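Local coordinates for transcriptional regulatory protein FIXJ (Sinorhizobium meliloti, PDB 1D5W) that activates transcription of nifA and fixK for nitrogen fixation once FixL has switched it on through the receiver domain seen in this chain, at residues A20-M25 with T109-A114; A41-V46 with L72-P77. The protein carries 3 engineered substitutions. All coordinates share one frame; numbering follows the deposited sequence.

Interaction 1 (A20-M25 with T109-A114); sequences AFMLTM and TVIIEA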
loop_
_atom_site.group_PDB
_atom_site.type_symbol
_atom_site.label_atom_id
_atom_site.label_comp_id
_atom_site.label_asym_id
_atom_site.label_seq_id
_atom_site.Cartn_x
_atom_site.Cartn_y
_atom_site.Cartn_z
ATOM N N ALA A 20 -22.644 -9.344 -4.501
ATOM C CA ALA A 20 -22.794 -10.038 -5.787
ATOM C C ALA A 20 -23.999 -9.539 -6.594
ATOM O O ALA A 20 -23.905 -9.311 -7.821
ATOM C CB ALA A 20 -22.897 -11.544 -5.556
ATOM N N PHE A 21 -25.126 -9.364 -5.911
ATOM C CA PHE A 21 -26.340 -8.886 -6.561
ATOM C C PHE A 21 -26.118 -7.463 -7.102
ATOM O O PHE A 21 -26.388 -7.177 -8.271
ATOM C CB PHE A 21 -27.516 -8.909 -5.565
ATOM C CG PHE A 21 -28.721 -8.112 -6.025
ATOM C CD1 PHE A 21 -29.566 -8.598 -7.030
ATOM C CD2 PHE A 21 -28.978 -6.842 -5.493
ATOM C CE1 PHE A 21 -30.648 -7.830 -7.500
ATOM C CE2 PHE A 21 -30.054 -6.070 -5.959
ATOM C CZ PHE A 21 -30.887 -6.563 -6.962
ATOM N N MET A 22 -25.611 -6.576 -6.253
ATOM C CA MET A 22 -25.360 -5.196 -6.667
ATOM C C MET A 22 -24.478 -5.138 -7.934
ATOM O O MET A 22 -24.817 -4.461 -8.912
ATOM C CB MET A 22 -24.718 -4.415 -5.496
ATOM C CG MET A 22 -24.532 -2.903 -5.719
ATOM S SD MET A 22 -23.083 -2.479 -6.766
ATOM C CE MET A 22 -21.781 -2.504 -5.524
ATOM N N LEU A 23 -23.358 -5.846 -7.936
ATOM C CA LEU A 23 -22.492 -5.826 -9.114
ATOM C C LEU A 23 -23.179 -6.459 -10.334
ATOM O O LEU A 23 -23.006 -5.988 -11.471
ATOM C CB LEU A 23 -21.170 -6.548 -8.825
ATOM C CG LEU A 23 -20.333 -5.882 -7.722
ATOM C CD1 LEU A 23 -19.069 -6.671 -7.482
ATOM C CD2 LEU A 23 -20.009 -4.440 -8.133
ATOM N N THR A 24 -23.938 -7.532 -10.099
ATOM C CA THR A 24 -24.663 -8.217 -11.176
ATOM C C THR A 24 -25.612 -7.195 -11.803
ATOM O O THR A 24 -25.739 -7.104 -13.028
ATOM C CB THR A 24 -25.463 -9.405 -10.609
ATOM O OG1 THR A 24 -24.566 -10.492 -10.354
ATOM C CG2 THR A 24 -26.512 -9.862 -11.572
ATOM N N MET A 25 -26.254 -6.406 -10.947
ATOM C CA MET A 25 -27.172 -5.364 -11.386
ATOM C C MET A 25 -26.477 -4.249 -12.162
ATOM O O MET A 25 -27.135 -3.437 -12.807
ATOM C CB MET A 25 -27.899 -4.781 -10.178
ATOM C CG MET A 25 -28.953 -5.732 -9.606
ATOM S SD MET A 25 -30.235 -6.064 -10.849
ATOM C CE MET A 25 -31.230 -4.609 -10.648
ATOM N N THR A 109 -20.577 3.158 -6.282
ATOM C CA THR A 109 -19.669 3.874 -7.164
ATOM C C THR A 109 -18.208 3.571 -6.847
ATOM O O THR A 109 -17.400 3.349 -7.748
ATOM C CB THR A 109 -19.934 5.406 -7.058
ATOM O OG1 THR A 109 -20.969 5.773 -7.976
ATOM C CG2 THR A 109 -18.680 6.218 -7.348
ATOM N N VAL A 110 -17.872 3.550 -5.562
ATOM C CA VAL A 110 -16.496 3.289 -5.122
ATOM C C VAL A 110 -15.936 1.916 -5.503
ATOM O O VAL A 110 -14.859 1.820 -6.100
ATOM C CB VAL A 110 -16.372 3.467 -3.584
ATOM C CG1 VAL A 110 -15.029 2.933 -3.083
ATOM C CG2 VAL A 110 -16.529 4.951 -3.234
ATOM N N ILE A 111 -16.654 0.851 -5.163
ATOM C CA ILE A 111 -16.166 -0.487 -5.479
ATOM C C ILE A 111 -16.211 -0.721 -6.993
ATOM O O ILE A 111 -15.293 -1.335 -7.558
ATOM C CB ILE A 111 -16.973 -1.565 -4.691
ATOM C CG1 ILE A 111 -16.311 -2.942 -4.833
ATOM C CG2 ILE A 111 -18.406 -1.598 -5.177
ATOM C CD1 ILE A 111 -14.847 -2.995 -4.380
ATOM N N ILE A 112 -17.247 -0.199 -7.660
ATOM C CA ILE A 112 -17.368 -0.348 -9.113
ATOM C C ILE A 112 -16.118 0.241 -9.808
ATOM O O ILE A 112 -15.452 -0.435 -10.618
ATOM C CB ILE A 112 -18.676 0.354 -9.654
ATOM C CG1 ILE A 112 -19.914 -0.430 -9.194
ATOM C CG2 ILE A 112 -18.670 0.422 -11.196
ATOM C CD1 ILE A 112 -21.249 0.159 -9.636
ATOM N N GLU A 113 -15.788 1.490 -9.472
ATOM C CA GLU A 113 -14.629 2.156 -10.071
ATOM C C GLU A 113 -13.339 1.414 -9.756
ATOM O O GLU A 113 -12.452 1.308 -10.608
ATOM C CB GLU A 113 -14.496 3.604 -9.577
ATOM C CG GLU A 113 -15.696 4.483 -9.860
ATOM C CD GLU A 113 -15.455 5.931 -9.447
ATOM O OE1 GLU A 113 -14.714 6.640 -10.172
ATOM O OE2 GLU A 113 -15.992 6.357 -8.394
ATOM N N ALA A 114 -13.213 0.912 -8.533
ATOM C CA ALA A 114 -11.998 0.186 -8.205
ATOM C C ALA A 114 -11.955 -1.136 -9.001
ATOM O O ALA A 114 -10.884 -1.587 -9.415
ATOM C CB ALA A 114 -11.918 -0.058 -6.704
#
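Met22 of helix 13-24 reaches over to Ile111 and Ile112 of helix 108-119, and Leu23 follows it one residue on. The methionine meets the other helix with its far end. Its bond to CB points toward helix 108-119, and CG, anti to the backbone N (chi1 -174°), carries the chain on. The chain then bends at both following torsions. SD comes to 4.3 Å from Ile112 CD1, and the terminal methyl turns in on the other isoleucine, with Met22 CE 3.5 Å from Ile111 CG2. That methyl pair is the closest approach of the contact. It is the short branch of Ile111, set between its own backbone N and carbonyl carbon, that meets the methionine methyl; CG1 lies anti to the backbone N.

Leu23 starts off to one side, and only its end comes close: Leu23 CD2 is 4.1 Å from Ile112 CG1 and touches Ile111 CG2 more loosely at 4.4 Å. The leucine and Ile112 run alongside each other with their tips pointing opposite ways.

Everything that crosses is apolar, and the side chains do the bridging between axes that stay 11.3 Å apart and are turned 68° from each other. Leu23 also packs on Val6 and Ile8 of strand 5-9, and Ile111 on Ile79 and Ile81 of strand 78-82, while Ile112 meets Phe28 nearer the surface. Thus the inner pair, Leu23 and Ile111, belongs to the core beneath, and Met22 and Ile112 lie further out. The two helices cross steeply where these segments meet; that they, the first and the last of the domain, share one face of a five-stranded parallel sheet is a hallmark of the CheY-like receiver fold.

Interaction 2 (A41-V46 with L72-P77); sequences AFAPDV and LKINIP. With SO4 (sulfate ion), chain D.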
loop_
_atom_site.group_PDB
_atom_site.type_symbol
_atom_site.label_atom_id
_atom_site.label_comp_id
_atom_site.label_asym_id
_atom_site.label_seq_id
_atom_site.Cartn_x
_atom_site.Cartn_y
_atom_site.Cartn_z
ATOM N N ALA A 41 -8.210 -22.667 -3.903
ATOM C CA ALA A 41 -8.233 -23.960 -4.580
ATOM C C ALA A 41 -8.623 -23.791 -6.049
ATOM O O ALA A 41 -8.094 -24.477 -6.932
ATOM C CB ALA A 41 -9.222 -24.889 -3.872
ATOM N N PHE A 42 -9.538 -22.859 -6.302
ATOM C CA PHE A 42 -10.033 -22.578 -7.649
ATOM C C PHE A 42 -9.131 -21.605 -8.418
ATOM O O PHE A 42 -9.099 -21.614 -9.649
ATOM C CB PHE A 42 -11.458 -22.000 -7.548
ATOM C CG PHE A 42 -12.094 -21.671 -8.883
ATOM C CD1 PHE A 42 -12.596 -22.683 -9.707
ATOM C CD2 PHE A 42 -12.185 -20.350 -9.318
ATOM C CE1 PHE A 42 -13.182 -22.380 -10.948
ATOM C CE2 PHE A 42 -12.770 -20.039 -10.560
ATOM C CZ PHE A 42 -13.268 -21.054 -11.372
ATOM N N ALA A 43 -8.388 -20.779 -7.691
ATOM C CA ALA A 43 -7.522 -19.763 -8.311
ATOM C C ALA A 43 -6.667 -20.218 -9.496
ATOM O O ALA A 43 -6.570 -19.523 -10.512
ATOM C CB ALA A 43 -6.621 -19.106 -7.242
ATOM N N PRO A 44 -6.023 -21.384 -9.386
ATOM C CA PRO A 44 -5.218 -21.762 -10.551
ATOM C C PRO A 44 -6.014 -21.863 -11.857
ATOM O O PRO A 44 -5.434 -21.802 -12.940
ATOM C CB PRO A 44 -4.556 -23.077 -10.116
ATOM C CG PRO A 44 -5.448 -23.588 -9.000
ATOM C CD PRO A 44 -5.868 -22.343 -8.279
ATOM N N ASP A 45 -7.339 -21.978 -11.769
ATOM C CA ASP A 45 -8.156 -22.059 -12.991
ATOM C C ASP A 45 -8.720 -20.721 -13.503
ATOM O O ASP A 45 -9.233 -20.650 -14.622
ATOM C CB ASP A 45 -9.320 -23.036 -12.802
ATOM C CG ASP A 45 -8.864 -24.471 -12.739
ATOM O OD1 ASP A 45 -7.977 -24.847 -13.544
ATOM O OD2 ASP A 45 -9.402 -25.219 -11.896
ATOM N N VAL A 46 -8.617 -19.667 -12.696
ATOM C CA VAL A 46 -9.138 -18.369 -13.092
ATOM C C VAL A 46 -8.428 -17.764 -14.297
ATOM O O VAL A 46 -7.203 -17.792 -14.402
ATOM C CB VAL A 46 -9.068 -17.342 -11.917
ATOM C CG1 VAL A 46 -9.462 -15.940 -12.411
ATOM C CG2 VAL A 46 -9.997 -17.779 -10.782
ATOM N N LEU A 72 1.797 -18.939 -4.996
ATOM C CA LEU A 72 1.468 -19.798 -6.129
ATOM C C LEU A 72 1.786 -19.065 -7.425
ATOM O O LEU A 72 1.603 -19.604 -8.518
ATOM C CB LEU A 72 -0.021 -20.184 -6.091
ATOM N N LYS A 73 2.272 -17.835 -7.293
ATOM C CA LYS A 73 2.616 -17.008 -8.444
ATOM C C LYS A 73 1.492 -17.067 -9.478
ATOM O O LYS A 73 1.701 -17.454 -10.628
ATOM C CB LYS A 73 3.936 -17.481 -9.058
ATOM N N ILE A 74 0.299 -16.666 -9.049
ATOM C CA ILE A 74 -0.885 -16.680 -9.904
ATOM C C ILE A 74 -1.137 -15.344 -10.620
ATOM O O ILE A 74 -1.304 -15.316 -11.844
ATOM C CB ILE A 74 -2.129 -17.099 -9.074
ATOM C CG1 ILE A 74 -1.965 -18.559 -8.631
ATOM C CG2 ILE A 74 -3.403 -16.922 -9.883
ATOM C CD1 ILE A 74 -3.003 -19.032 -7.649
ATOM N N ASN A 75 -1.159 -14.249 -9.862
ATOM C CA ASN A 75 -1.377 -12.911 -10.424
ATOM C C ASN A 75 -2.820 -12.624 -10.841
ATOM O O ASN A 75 -3.207 -12.800 -12.009
ATOM C CB ASN A 75 -0.429 -12.659 -11.617
ATOM N N ILE A 76 -3.600 -12.169 -9.862
ATOM C CA ILE A 76 -5.003 -11.804 -10.047
ATOM C C ILE A 76 -5.241 -10.461 -9.344
ATOM O O ILE A 76 -5.188 -10.387 -8.114
ATOM C CB ILE A 76 -5.958 -12.863 -9.421
ATOM C CG1 ILE A 76 -5.911 -14.162 -10.236
ATOM C CG2 ILE A 76 -7.387 -12.327 -9.388
ATOM C CD1 ILE A 76 -6.845 -15.282 -9.717
ATOM N N PRO A 77 -5.495 -9.385 -10.112
ATOM C CA PRO A 77 -5.743 -8.059 -9.516
ATOM C C PRO A 77 -6.739 -8.233 -8.367
ATOM O O PRO A 77 -7.819 -8.826 -8.545
ATOM C CB PRO A 77 -6.337 -7.257 -10.670
ATOM C CG PRO A 77 -5.736 -7.914 -11.895
ATOM C CD PRO A 77 -5.770 -9.385 -11.557
HETATM S S SO4 D . -1.642 -10.940 -6.485
HETATM O O1 SO4 D . -0.217 -11.321 -6.343
HETATM O O2 SO4 D . -2.069 -10.153 -5.301
HETATM O O3 SO4 D . -1.808 -10.129 -7.711
HETATM O O4 SO4 D . -2.471 -12.163 -6.582
#
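Ile74 and Ile76 carry this contact, packing on Ala43, Pro44 and Val46. The second segment begins as helix 62-71 runs out: Lys73, with positive phi, closes a Schellman motif that turns the chain away from the helix. Next comes Ile74, whose long branch does the work. Its CD1 rests 3.6 Å from Ala43 CB and also brushes Pro44, 4.4 Å from the ring atom CD. Leu69 of helix 62-71 touches both Ile74 and Ala43. This is the return leg of a beta-alpha-beta crossover in the receiver fold, where the chain leaves strand 49-52, runs along helix 62-71 and heads for strand 78-82, here passing the 3-10 turn at 43-45, next to helix 36-42. Asn75, again at positive phi, swings the backbone so that Ile76 faces the same turn. With CG1 anti to the carbonyl carbon (chi1 -70°), Ile76 meets Val46 at about a right angle; its CD1 lies 3.7 Å from Val46 CB and 3.8 Å from Val46 CG1. The Ile76 amide makes two weak, long bonds to a sulfate, probably from the crystallisation liquor. After Ile76, Pro77 shares a backbone hydrogen bond with Leu51.

Interaction 2 falls wholly between the two halves of interaction 1 in sequence: 20-25 comes first, then 41-46 and 72-77, and 109-114 last. Their centres are 22 Å apart, on opposite sides of the middle of the chain, and the nearest atoms are about 7 Å apart. Interaction 1 pairs helices 13-24 and 108-119, bringing the two ends of the receiver domain together. Interaction 2 ties 41-46, which runs on from helix 36-42, to the approach to strand 78-82. Helices 13-24 and 108-119 cover one face of the parallel sheet, helices 36-42 and 62-71 the other. Because 72-77 leads into the start of a strand, interaction 2 sits away from the magnesium site and the predicted phosphoacceptor, where strands end.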